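PDB 4MSX: Pre-mRNA-splicing factor SAD1 from Saccharomyces cerevisiae, which promotes assembly of newly made U4 snRNA into the U4/U6 snRNP and is required for pre-mRNA splicing, although its ubiquitin-protease fold is catalytically inactive. Local coordinates for residues 328-333 against 341-346. Residues are numbered along the deposited sequence; the frame is centred on the assembly and turned at random.
Sequences PEFSPF and DLPQIN
Two small apolar pairs, Phe-330 with Pro-343 and Pro-328 with Ile-345, carry the contact between the loop 328-333 and residues 343-345, at the start of strand 344-346. In the first, Pro-343 CG meets the edge of the Phe-330 ring near its plane, 3.5 Å from CD1, and the two side chains cross at about a right angle. The ring gets there because CG of Phe-330 is anti to the backbone N (chi1 178°), which carries its end nearer to the proline; being flat, it can offer this edge while also resting on residues 394-396. In the second, Ile-345 CD1 reaches the CG-CD edge of the compact Pro-328 ring, 4.0 Å from CD. The extended CG1-CD1 branch and the proline ring together bridge CA atoms 8.1 Å apart.

The polar bonds go instead to residues 394-399 of the same chain. Ile-345 bonds through its backbone to the parallel strand 397-399, as does Pro-343, which without an N-H can use only its carbonyl; Pro-328 O accepts from Asn-394 ND2.

With just 173 Å² buried, these apolar pairs fix no direction as hydrogen bonds would, so alignment at this surface of the USP domain probably owes more to the bonds with 394-399.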
loop_
_atom_site.group_PDB
_atom_site.type_symbol
_atom_site.label_atom_id
_atom_site.label_comp_id
_atom_site.label_asym_id
_atom_site.label_seq_id
_atom_site.Cartn_x
_atom_site.Cartn_y
_atom_site.Cartn_z
ATOM N N PRO A 328 19.083 -16.539 -13.772
ATOM C CA PRO A 328 20.125 -16.980 -14.710
ATOM C C PRO A 328 20.197 -16.066 -15.952
ATOM O O PRO A 328 19.177 -15.475 -16.368
ATOM C CB PRO A 328 19.714 -18.424 -15.046
ATOM C CG PRO A 328 18.303 -18.575 -14.624
ATOM C CD PRO A 328 18.020 -17.536 -13.554
ATOM N N GLU A 329 21.392 -15.941 -16.547
ATOM C CA GLU A 329 21.584 -15.074 -17.718
ATOM C C GLU A 329 20.505 -15.288 -18.788
ATOM O O GLU A 329 20.078 -16.403 -19.042
ATOM C CB GLU A 329 22.980 -15.280 -18.332
ATOM C CG GLU A 329 23.522 -13.984 -18.915
ATOM C CD GLU A 329 24.885 -14.148 -19.560
ATOM O OE1 GLU A 329 25.642 -15.058 -19.150
ATOM O OE2 GLU A 329 25.198 -13.363 -20.483
ATOM N N PHE A 330 20.010 -14.197 -19.360
ATOM C CA PHE A 330 18.848 -14.287 -20.241
ATOM C C PHE A 330 19.127 -13.490 -21.496
ATOM O O PHE A 330 19.567 -12.323 -21.428
ATOM C CB PHE A 330 17.590 -13.713 -19.552
ATOM C CG PHE A 330 16.335 -13.727 -20.424
ATOM C CD1 PHE A 330 15.557 -14.878 -20.493
ATOM C CD2 PHE A 330 15.948 -12.598 -21.166
ATOM C CE1 PHE A 330 14.415 -14.911 -21.295
ATOM C CE2 PHE A 330 14.781 -12.617 -21.966
ATOM C CZ PHE A 330 14.028 -13.789 -22.028
ATOM N N SER A 331 18.835 -14.085 -22.646
ATOM C CA SER A 331 18.992 -13.354 -23.911
ATOM C C SER A 331 17.635 -12.865 -24.419
ATOM O O SER A 331 16.758 -13.668 -24.741
ATOM C CB SER A 331 19.644 -14.215 -25.014
ATOM O OG SER A 331 19.536 -13.473 -26.240
ATOM N N PRO A 332 17.468 -11.545 -24.535
ATOM C CA PRO A 332 16.157 -11.078 -25.014
ATOM C C PRO A 332 15.886 -11.407 -26.488
ATOM O O PRO A 332 14.735 -11.278 -26.899
ATOM C CB PRO A 332 16.215 -9.549 -24.818
ATOM C CG PRO A 332 17.430 -9.291 -23.933
ATOM C CD PRO A 332 18.387 -10.437 -24.217
ATOM N N PHE A 333 16.892 -11.879 -27.236
ATOM C CA PHE A 333 16.734 -12.064 -28.674
ATOM C C PHE A 333 16.260 -13.484 -29.046
ATOM O O PHE A 333 15.776 -13.719 -30.159
ATOM C CB PHE A 333 18.054 -11.644 -29.343
ATOM C CG PHE A 333 18.629 -10.379 -28.735
ATOM C CD1 PHE A 333 18.025 -9.144 -28.972
ATOM C CD2 PHE A 333 19.710 -10.435 -27.862
ATOM C CE1 PHE A 333 18.517 -7.987 -28.391
ATOM C CE2 PHE A 333 20.206 -9.283 -27.279
ATOM C CZ PHE A 333 19.606 -8.055 -27.542
ATOM N N ASP A 341 10.552 -24.264 -24.703
ATOM C CA ASP A 341 11.612 -23.491 -25.419
ATOM C C ASP A 341 12.155 -22.271 -24.605
ATOM O O ASP A 341 13.162 -21.673 -24.995
ATOM C CB ASP A 341 11.085 -22.880 -26.742
ATOM C CG ASP A 341 10.812 -23.920 -27.840
ATOM O OD1 ASP A 341 11.421 -25.019 -27.807
ATOM O OD2 ASP A 341 9.990 -23.608 -28.749
ATOM N N LEU A 342 11.463 -21.865 -23.535
ATOM C CA LEU A 342 11.833 -20.638 -22.798
ATOM C C LEU A 342 12.572 -20.974 -21.478
ATOM O O LEU A 342 12.364 -22.020 -20.903
ATOM C CB LEU A 342 10.566 -19.801 -22.502
ATOM C CG LEU A 342 9.730 -19.335 -23.711
ATOM C CD1 LEU A 342 8.515 -18.505 -23.242
ATOM C CD2 LEU A 342 10.563 -18.525 -24.715
ATOM N N PRO A 343 13.441 -20.082 -20.997
ATOM C CA PRO A 343 14.158 -20.487 -19.791
ATOM C C PRO A 343 13.233 -20.528 -18.572
ATOM O O PRO A 343 12.290 -19.726 -18.464
ATOM C CB PRO A 343 15.242 -19.411 -19.640
ATOM C CG PRO A 343 14.944 -18.367 -20.610
ATOM C CD PRO A 343 14.028 -18.898 -21.647
ATOM N N GLN A 344 13.483 -21.474 -17.680
ATOM C CA GLN A 344 12.667 -21.640 -16.471
ATOM C C GLN A 344 13.605 -21.937 -15.332
ATOM O O GLN A 344 14.703 -22.497 -15.537
ATOM C CB GLN A 344 11.702 -22.817 -16.564
ATOM C CG GLN A 344 10.671 -22.732 -17.635
ATOM C CD GLN A 344 10.083 -24.117 -18.002
ATOM O OE1 GLN A 344 9.994 -24.454 -19.181
ATOM N NE2 GLN A 344 9.683 -24.899 -17.007
ATOM N N ILE A 345 13.172 -21.592 -14.133
ATOM C CA ILE A 345 13.932 -21.936 -12.946
ATOM C C ILE A 345 13.016 -21.989 -11.742
ATOM O O ILE A 345 12.085 -21.175 -11.627
ATOM C CB ILE A 345 15.074 -20.931 -12.693
ATOM C CG1 ILE A 345 16.023 -21.541 -11.653
ATOM C CG2 ILE A 345 14.530 -19.538 -12.198
ATOM C CD1 ILE A 345 17.326 -20.866 -11.534
ATOM N N ASN A 346 13.238 -22.929 -10.827
ATOM C CA ASN A 346 12.372 -23.001 -9.656
ATOM C C ASN A 346 12.916 -22.063 -8.591
ATOM O O ASN A 346 14.146 -21.892 -8.455
ATOM C CB ASN A 346 12.320 -24.415 -9.068
ATOM C CG ASN A 346 11.113 -24.602 -8.116
ATOM O OD1 ASN A 346 11.169 -24.251 -6.926
ATOM N ND2 ASN A 346 10.006 -25.127 -8.655
#